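Local coordinates for BCL2-like 10 (Danio rerio, PDB 6FBX), which restrains apoptosis as a pro-survival member of the Bcl-2 family, holding the BH3 segment of pro-apoptotic partners such as Bad, at residues Q12-A17 against R117-I122; G84-G89 against G128-W133. All coordinates share one frame; numbering follows the deposited sequence.

How the contacts relate
From the N terminus the chain runs first through helix 2-24, whose Q12-A17 turns wait for a partner about a hundred residues further on. Helices 34-49, 51-65 and 69-80 follow, and then the loop into helix 88-107 supplies G84-G89. R117-I122 on helix 112-129 closes contact 1, the long closure; the end of that helix and the turn into helix 131-136, G128-W133, close contact 2, the shorter one. The segments alternate along the chain, so the two closures cross. Contact 1 is buried and joins the first helix to helix 112-129; contact 2, centred about 15 Å away, ties the start of helix 88-107 to helix 131-136 at the surface.

Contact 1: Q12-A17 against R117-I122; sequences QTLLLA and RLAETI
A17 and A119 bring the two helices together: A17 CB meets A119 CB at 3.9 Å, and the CA atoms of A17 and A119 are just 5.1 Å apart. With two alanines at the nearest point, the axes of the two segments come to 8.4 Å, running roughly antiparallel at 141°. L14 packs beside this pair. Its CG stands anti to the backbone N (chi1 -177°), and this carries CD1 across to the other helix, although the CB itself does not point there. That one methyl touches A119 CB, lies against the peptide between A119 and E120, and meets CG of E120, 3.8 Å from L14 CD1. E120 thus contributes the aliphatic root of its side chain; its carboxylate has a long, weak ion pair with R10. T13 and I122 cross at about a right angle, methyl against methyl, with T13 CG2 4.0 Å from I122 CG2. The T13 torsion divides the labour: CG2, anti to the backbone N, faces I122, while OG1, beside that N, is bonded to L9 O and to the indole NE1 of W140. The buried hydroxyl is therefore satisfied away from the apolar seam. I122 also reaches with CD1 toward A17 CB, at a looser 4.5 Å, and its side chain touches I94, F95 and T98 of helix 88-107. I122 thus sits where helices 2-24, 88-107 and 112-129 meet, and this packing of the first helix on helix 112-129 belongs to the all-helical Bcl-2 fold, in which amphipathic helices enclose a central hydrophobic one, here helix 88-107.

Contact 2: G84-G89 against G128-W133; sequences GKMNWG and GEKQDW
M86 lies in extended backbone (phi/psi -141°/136°) just ahead of the helix that starts at W88, and its CA comes within 7.6 Å of that of W133, in the short helix after the K130 bend. The motif is a Met-aromatic contact joined to a T-shaped tryptophan pair, at the surface of the Bcl-2 helical bundle. M86 lies over one face of the W133 indole: M86 CG sits 3.6 Å from the centroid of the five-membered ring, a CH-pi contact. M86 SD lies above the same face, 5.2 Å from the centroid of the W133 six-membered ring, a distant Met-aromatic contact. With CG anti to the backbone N and a bend at chi2, the chain then runs on to K130, where M86 CE touches K130 CG at 3.8 Å. The far edge of W133 points into a face of W88, the six-membered centroids 4.9 Å apart and the planes at 69°. W133 CH2 sits over the centre of that face, 3.8 Å from W88 CD2, with W133 CZ3 beside it. W140, F143 and F146 also meet the W88 ring, so W133 joins a larger aromatic cluster. Were W133 replaced by an alanine, M86 would probably lose the ring face it lies on, and a gap would open beside W88. N87 adds its CA, 3.5 Å from W133 CZ2, while its side chain serves as the N-cap of the helix, OD1 accepting from the backbone N of R90. A water bridges the segments: it accepts from K130 NZ at 3.0 Å and donates weakly to the carbonyl oxygen of K85.

Contact 1: Q12-A17 against R117-I122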
ATOM      1  N   GLN A  12      12.699  -5.451  -2.827  1.00 25.35           N
ATOM      2  CA  GLN A  12      11.688  -5.861  -3.797  1.00 23.49           C
ATOM      3  C   GLN A  12      10.398  -5.075  -3.605  1.00 22.57           C
ATOM      4  O   GLN A  12       9.762  -4.655  -4.581  1.00 25.19           O
ATOM      5  CB  GLN A  12      11.410  -7.361  -3.678  1.00 23.22           C
ATOM      6  CG  GLN A  12      12.594  -8.246  -4.018  1.00 25.50           C
ATOM      7  CD  GLN A  12      12.966  -8.170  -5.481  1.00 29.29           C
ATOM      8  OE1 GLN A  12      12.208  -8.603  -6.348  1.00 32.07           O
ATOM      9  NE2 GLN A  12      14.134  -7.606  -5.767  1.00 31.07           N
ATOM     10  N   THR A  13       9.994  -4.875  -2.350  1.00 21.93           N
ATOM     11  CA  THR A  13       8.778  -4.124  -2.063  1.00 20.37           C
ATOM     12  C   THR A  13       8.943  -2.652  -2.423  1.00 22.37           C
ATOM     13  O   THR A  13       8.014  -2.029  -2.949  1.00 22.68           O
ATOM     14  CB  THR A  13       8.409  -4.278  -0.587  1.00 20.99           C
ATOM     15  OG1 THR A  13       8.274  -5.671  -0.270  1.00 23.34           O
ATOM     16  CG2 THR A  13       7.103  -3.562  -0.271  1.00 21.34           C
ATOM     17  N   LEU A  14      10.117  -2.078  -2.148  1.00 23.41           N
ATOM     18  CA  LEU A  14      10.349  -0.676  -2.473  1.00 23.25           C
ATOM     19  C   LEU A  14      10.193  -0.432  -3.968  1.00 24.93           C
ATOM     20  O   LEU A  14       9.526   0.520  -4.389  1.00 25.63           O
ATOM     21  CB  LEU A  14      11.742  -0.254  -1.998  1.00 24.52           C
ATOM     22  CG  LEU A  14      12.123   1.214  -2.211  1.00 28.58           C
ATOM     23  CD1 LEU A  14      11.200   2.143  -1.432  1.00 31.99           C
ATOM     24  CD2 LEU A  14      13.568   1.445  -1.822  1.00 30.24           C
ATOM     25  N   LEU A  15      10.811  -1.284  -4.791  1.00 24.06           N
ATOM     26  CA  LEU A  15      10.661  -1.154  -6.237  1.00 26.79           C
ATOM     27  C   LEU A  15       9.195  -1.213  -6.640  1.00 25.25           C
ATOM     28  O   LEU A  15       8.741  -0.437  -7.490  1.00 25.08           O
ATOM     29  CB  LEU A  15      11.453  -2.253  -6.949  1.00 30.89           C
ATOM     30  CG  LEU A  15      12.976  -2.206  -6.800  1.00 37.91           C
ATOM     31  CD1 LEU A  15      13.607  -3.490  -7.323  1.00 39.91           C
ATOM     32  CD2 LEU A  15      13.553  -1.002  -7.526  1.00 42.46           C
ATOM     33  N   LEU A  16       8.437  -2.129  -6.037  1.00 22.25           N
ATOM     34  CA  LEU A  16       7.025  -2.271  -6.370  1.00 22.54           C
ATOM     35  C   LEU A  16       6.237  -1.037  -5.946  1.00 22.62           C
ATOM     36  O   LEU A  16       5.432  -0.502  -6.719  1.00 22.69           O
ATOM     37  CB  LEU A  16       6.466  -3.526  -5.700  1.00 24.93           C
ATOM     38  CG  LEU A  16       5.119  -4.031  -6.207  1.00 29.83           C
ATOM     39  CD1 LEU A  16       5.243  -4.535  -7.636  1.00 32.93           C
ATOM     40  CD2 LEU A  16       4.597  -5.131  -5.291  1.00 31.96           C
ATOM     41  N   ALA A  17       6.464  -0.568  -4.719  1.00 20.51           N
ATOM     42  CA  ALA A  17       5.773   0.624  -4.239  1.00 20.51           C
ATOM     43  C   ALA A  17       6.155   1.851  -5.055  1.00 22.43           C
ATOM     44  O   ALA A  17       5.295   2.671  -5.397  1.00 24.53           O
ATOM     45  CB  ALA A  17       6.091   0.849  -2.761  1.00 19.93           C
ATOM     46  N   ARG A 117       9.120   8.734   0.546  1.00 29.75           N
ATOM     47  CA  ARG A 117       9.013   8.366   1.954  1.00 31.11           C
ATOM     48  C   ARG A 117       7.874   7.379   2.178  1.00 24.82           C
ATOM     49  O   ARG A 117       8.003   6.443   2.974  1.00 26.22           O
ATOM     50  CB  ARG A 117       8.813   9.616   2.810  1.00 44.08           C
ATOM     51  CG  ARG A 117       9.911  10.656   2.660  1.00 69.33           C
ATOM     52  CD  ARG A 117       9.539  11.957   3.356  1.00 99.84           C
ATOM     53  NE  ARG A 117       9.876  11.947   4.779  1.00129.92           N
ATOM     54  CZ  ARG A 117      10.946  12.532   5.314  1.00155.02           C
ATOM     55  NH1 ARG A 117      11.812  13.196   4.557  1.00163.93           N
ATOM     56  NH2 ARG A 117      11.151  12.459   6.622  1.00164.31           N
ATOM     57  N   LEU A 118       6.746   7.574   1.493  1.00 26.65           N
ATOM     58  CA  LEU A 118       5.639   6.633   1.632  1.00 24.77           C
ATOM     59  C   LEU A 118       6.018   5.262   1.090  1.00 23.86           C
ATOM     60  O   LEU A 118       5.670   4.235   1.683  1.00 25.18           O
ATOM     61  CB  LEU A 118       4.397   7.170   0.925  1.00 30.23           C
ATOM     62  CG  LEU A 118       3.549   8.171   1.723  1.00 39.82           C
ATOM     63  CD1 LEU A 118       4.400   9.211   2.425  1.00 51.18           C
ATOM     64  CD2 LEU A 118       2.534   8.839   0.808  1.00 37.94           C
ATOM     65  N   ALA A 119       6.734   5.223  -0.034  1.00 23.72           N
ATOM     66  CA  ALA A 119       7.185   3.948  -0.581  1.00 25.48           C
ATOM     67  C   ALA A 119       8.098   3.225   0.400  1.00 25.93           C
ATOM     68  O   ALA A 119       7.979   2.007   0.595  1.00 25.02           O
ATOM     69  CB  ALA A 119       7.906   4.173  -1.911  1.00 26.20           C
ATOM     70  N   GLU A 120       9.021   3.958   1.022  1.00 26.41           N
ATOM     71  CA  GLU A 120       9.923   3.349   1.991  1.00 28.26           C
ATOM     72  C   GLU A 120       9.168   2.857   3.218  1.00 27.69           C
ATOM     73  O   GLU A 120       9.539   1.834   3.803  1.00 27.69           O
ATOM     74  CB  GLU A 120      11.004   4.352   2.396  1.00 31.13           C
ATOM     75  CG  GLU A 120      11.943   4.725   1.262  1.00 37.85           C
ATOM     76  CD  GLU A 120      12.947   5.787   1.657  1.00 48.12           C
ATOM     77  OE1 GLU A 120      14.159   5.561   1.455  1.00 55.30           O
ATOM     78  OE2 GLU A 120      12.528   6.844   2.174  1.00 51.97           O
ATOM     79  N   THR A 121       8.109   3.565   3.618  1.00 28.10           N
ATOM     80  CA  THR A 121       7.310   3.125   4.756  1.00 27.20           C
ATOM     81  C   THR A 121       6.626   1.793   4.466  1.00 24.19           C
ATOM     82  O   THR A 121       6.627   0.891   5.314  1.00 23.46           O
ATOM     83  CB  THR A 121       6.285   4.201   5.112  1.00 28.97           C
ATOM     84  OG1 THR A 121       6.976   5.396   5.492  1.00 29.72           O
ATOM     85  CG2 THR A 121       5.392   3.753   6.261  1.00 30.20           C
ATOM     86  N   ILE A 122       6.040   1.648   3.275  1.00 21.86           N
ATOM     87  CA  ILE A 122       5.459   0.364   2.887  1.00 22.38           C
ATOM     88  C   ILE A 122       6.533  -0.715   2.883  1.00 21.55           C
ATOM     89  O   ILE A 122       6.338  -1.816   3.410  1.00 22.94           O
ATOM     90  CB  ILE A 122       4.775   0.470   1.512  1.00 23.34           C
ATOM     91  CG1 ILE A 122       3.518   1.339   1.597  1.00 24.68           C
ATOM     92  CG2 ILE A 122       4.420  -0.924   0.976  1.00 25.47           C
ATOM     93  CD1 ILE A 122       2.906   1.663   0.244  1.00 26.83           C
TER

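Contact 2: G84-G89 against G128-W133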
ATOM      1  N   GLY A  84      -4.621  -9.314  13.830  1.00 88.98           N
ATOM      2  CA  GLY A  84      -3.676 -10.402  13.709  1.00 83.68           C
ATOM      3  C   GLY A  84      -3.666 -11.099  12.368  1.00 72.53           C
ATOM      4  O   GLY A  84      -2.764 -11.910  12.119  1.00 69.31           O
ATOM      5  N   LYS A  85      -4.626 -10.813  11.494  1.00 66.86           N
ATOM      6  CA  LYS A  85      -4.741 -11.497  10.217  1.00 63.23           C
ATOM      7  C   LYS A  85      -4.082 -10.682   9.110  1.00 52.94           C
ATOM      8  O   LYS A  85      -4.031  -9.450   9.155  1.00 50.54           O
ATOM      9  CB  LYS A  85      -6.207 -11.761   9.871  1.00 71.51           C
ATOM     10  CG  LYS A  85      -6.948 -12.557  10.936  1.00 82.91           C
ATOM     11  CD  LYS A  85      -8.436 -12.657  10.641  1.00 92.27           C
ATOM     12  CE  LYS A  85      -9.198 -13.211  11.838  1.00100.32           C
ATOM     13  NZ  LYS A  85     -10.674 -13.150  11.650  1.00104.01           N
ATOM     14  N   MET A  86      -3.577 -11.397   8.110  1.00 48.79           N
ATOM     15  CA  MET A  86      -2.860 -10.804   6.994  1.00 42.82           C
ATOM     16  C   MET A  86      -3.256 -11.542   5.727  1.00 35.86           C
ATOM     17  O   MET A  86      -3.342 -12.772   5.726  1.00 35.04           O
ATOM     18  CB  MET A  86      -1.346 -10.895   7.213  1.00 46.64           C
ATOM     19  CG  MET A  86      -0.504 -10.170   6.187  1.00 50.70           C
ATOM     20  SD  MET A  86      -0.547  -8.385   6.398  1.00 55.36           S
ATOM     21  CE  MET A  86       0.929  -7.935   5.492  1.00 56.69           C
ATOM     22  N   ASN A  87      -3.511 -10.796   4.656  1.00 30.07           N
ATOM     23  CA  ASN A  87      -3.820 -11.415   3.372  1.00 28.53           C
ATOM     24  C   ASN A  87      -3.479 -10.432   2.260  1.00 25.58           C
ATOM     25  O   ASN A  87      -3.214  -9.251   2.502  1.00 23.16           O
ATOM     26  CB  ASN A  87      -5.286 -11.872   3.305  1.00 29.14           C
ATOM     27  CG  ASN A  87      -6.271 -10.724   3.411  1.00 28.81           C
ATOM     28  OD1 ASN A  87      -6.160  -9.725   2.707  1.00 26.06           O
ATOM     29  ND2 ASN A  87      -7.251 -10.870   4.294  1.00 32.02           N
ATOM     30  N   TRP A  88      -3.470 -10.942   1.026  1.00 24.21           N
ATOM     31  CA  TRP A  88      -3.045 -10.113  -0.100  1.00 20.75           C
ATOM     32  C   TRP A  88      -4.023  -8.975  -0.368  1.00 21.47           C
ATOM     33  O   TRP A  88      -3.613  -7.909  -0.839  1.00 22.28           O
ATOM     34  CB  TRP A  88      -2.878 -10.969  -1.356  1.00 21.82           C
ATOM     35  CG  TRP A  88      -1.650 -11.831  -1.358  1.00 22.39           C
ATOM     36  CD1 TRP A  88      -1.601 -13.192  -1.497  1.00 23.63           C
ATOM     37  CD2 TRP A  88      -0.291 -11.394  -1.226  1.00 22.31           C
ATOM     38  NE1 TRP A  88      -0.296 -13.627  -1.458  1.00 22.68           N
ATOM     39  CE2 TRP A  88       0.526 -12.543  -1.292  1.00 22.47           C
ATOM     40  CE3 TRP A  88       0.314 -10.144  -1.057  1.00 21.65           C
ATOM     41  CZ2 TRP A  88       1.918 -12.477  -1.192  1.00 24.17           C
ATOM     42  CZ3 TRP A  88       1.697 -10.080  -0.961  1.00 23.06           C
ATOM     43  CH2 TRP A  88       2.481 -11.239  -1.024  1.00 23.10           C
ATOM     44  N   GLY A  89      -5.310  -9.177  -0.081  1.00 24.58           N
ATOM     45  CA  GLY A  89      -6.277  -8.108  -0.279  1.00 23.77           C
ATOM     46  C   GLY A  89      -5.975  -6.889   0.572  1.00 24.00           C
ATOM     47  O   GLY A  89      -6.114  -5.751   0.118  1.00 23.48           O
ATOM     48  N   GLY A 128       9.999  -5.784   6.525  1.00 27.30           N
ATOM     49  CA  GLY A 128      10.583  -5.938   7.840  1.00 29.23           C
ATOM     50  C   GLY A 128       9.613  -6.545   8.829  1.00 30.40           C
ATOM     51  O   GLY A 128       9.809  -7.671   9.296  1.00 32.43           O
ATOM     52  N   GLU A 129       8.546  -5.809   9.140  1.00 29.97           N
ATOM     53  CA  GLU A 129       7.621  -6.245  10.180  1.00 35.64           C
ATOM     54  C   GLU A 129       6.853  -7.499   9.775  1.00 33.28           C
ATOM     55  O   GLU A 129       6.550  -8.339  10.631  1.00 34.90           O
ATOM     56  CB  GLU A 129       6.654  -5.110  10.515  1.00 44.42           C
ATOM     57  CG  GLU A 129       6.042  -5.208  11.901  1.00 57.01           C
ATOM     58  CD  GLU A 129       5.658  -3.854  12.475  1.00 69.02           C
ATOM     59  OE1 GLU A 129       4.744  -3.809  13.326  1.00 73.81           O
ATOM     60  OE2 GLU A 129       6.267  -2.838  12.079  1.00 72.93           O
ATOM     61  N   LYS A 130       6.542  -7.657   8.487  1.00 29.68           N
ATOM     62  CA  LYS A 130       5.741  -8.777   8.004  1.00 27.84           C
ATOM     63  C   LYS A 130       6.553  -9.741   7.142  1.00 26.58           C
ATOM     64  O   LYS A 130       5.997 -10.438   6.290  1.00 27.08           O
ATOM     65  CB  LYS A 130       4.534  -8.260   7.224  1.00 29.32           C
ATOM     66  CG  LYS A 130       3.631  -7.329   8.021  1.00 32.81           C
ATOM     67  CD  LYS A 130       3.106  -8.009   9.276  1.00 39.40           C
ATOM     68  CE  LYS A 130       2.059  -7.167   9.981  1.00 44.20           C
ATOM     69  NZ  LYS A 130       1.525  -7.850  11.195  1.00 48.65           N
ATOM     70  N   GLN A 131       7.866  -9.810   7.363  1.00 26.94           N
ATOM     71  CA  GLN A 131       8.707 -10.657   6.521  1.00 27.62           C
ATOM     72  C   GLN A 131       8.293 -12.122   6.603  1.00 28.01           C
ATOM     73  O   GLN A 131       8.321 -12.838   5.595  1.00 27.31           O
ATOM     74  CB  GLN A 131      10.176 -10.494   6.909  1.00 30.52           C
ATOM     75  CG  GLN A 131      10.499 -10.858   8.346  1.00 33.04           C
ATOM     76  CD  GLN A 131      11.923 -10.498   8.718  1.00 35.99           C
ATOM     77  OE1 GLN A 131      12.842 -11.297   8.548  1.00 37.93           O
ATOM     78  NE2 GLN A 131      12.115  -9.281   9.218  1.00 36.39           N
ATOM     79  N   ASP A 132       7.903 -12.593   7.790  1.00 30.06           N
ATOM     80  CA  ASP A 132       7.564 -14.007   7.924  1.00 32.48           C
ATOM     81  C   ASP A 132       6.332 -14.361   7.099  1.00 30.77           C
ATOM     82  O   ASP A 132       6.319 -15.380   6.398  1.00 32.33           O
ATOM     83  CB  ASP A 132       7.355 -14.370   9.395  1.00 37.60           C
ATOM     84  CG  ASP A 132       8.659 -14.421  10.175  1.00 42.61           C
ATOM     85  OD1 ASP A 132       9.732 -14.566   9.549  1.00 44.18           O
ATOM     86  OD2 ASP A 132       8.611 -14.328  11.420  1.00 45.68           O
ATOM     87  N   TRP A 133       5.290 -13.533   7.161  1.00 26.51           N
ATOM     88  CA  TRP A 133       4.104 -13.789   6.349  1.00 26.80           C
ATOM     89  C   TRP A 133       4.433 -13.710   4.864  1.00 25.68           C
ATOM     90  O   TRP A 133       4.020 -14.570   4.077  1.00 24.43           O
ATOM     91  CB  TRP A 133       2.992 -12.800   6.693  1.00 29.37           C
ATOM     92  CG  TRP A 133       1.701 -13.163   6.033  1.00 33.30           C
ATOM     93  CD1 TRP A 133       0.729 -13.974   6.539  1.00 35.86           C
ATOM     94  CD2 TRP A 133       1.248 -12.752   4.739  1.00 35.82           C
ATOM     95  NE1 TRP A 133      -0.304 -14.090   5.642  1.00 37.49           N
ATOM     96  CE2 TRP A 133      -0.010 -13.348   4.530  1.00 37.97           C
ATOM     97  CE3 TRP A 133       1.783 -11.937   3.738  1.00 37.09           C
ATOM     98  CZ2 TRP A 133      -0.740 -13.155   3.360  1.00 39.27           C
ATOM     99  CZ3 TRP A 133       1.054 -11.744   2.580  1.00 38.16           C
ATOM    100  CH2 TRP A 133      -0.193 -12.351   2.401  1.00 39.32           C
TER
HETATM  101  O   HOH W   1      -1.179  -9.172  11.063  1.00 53.59           O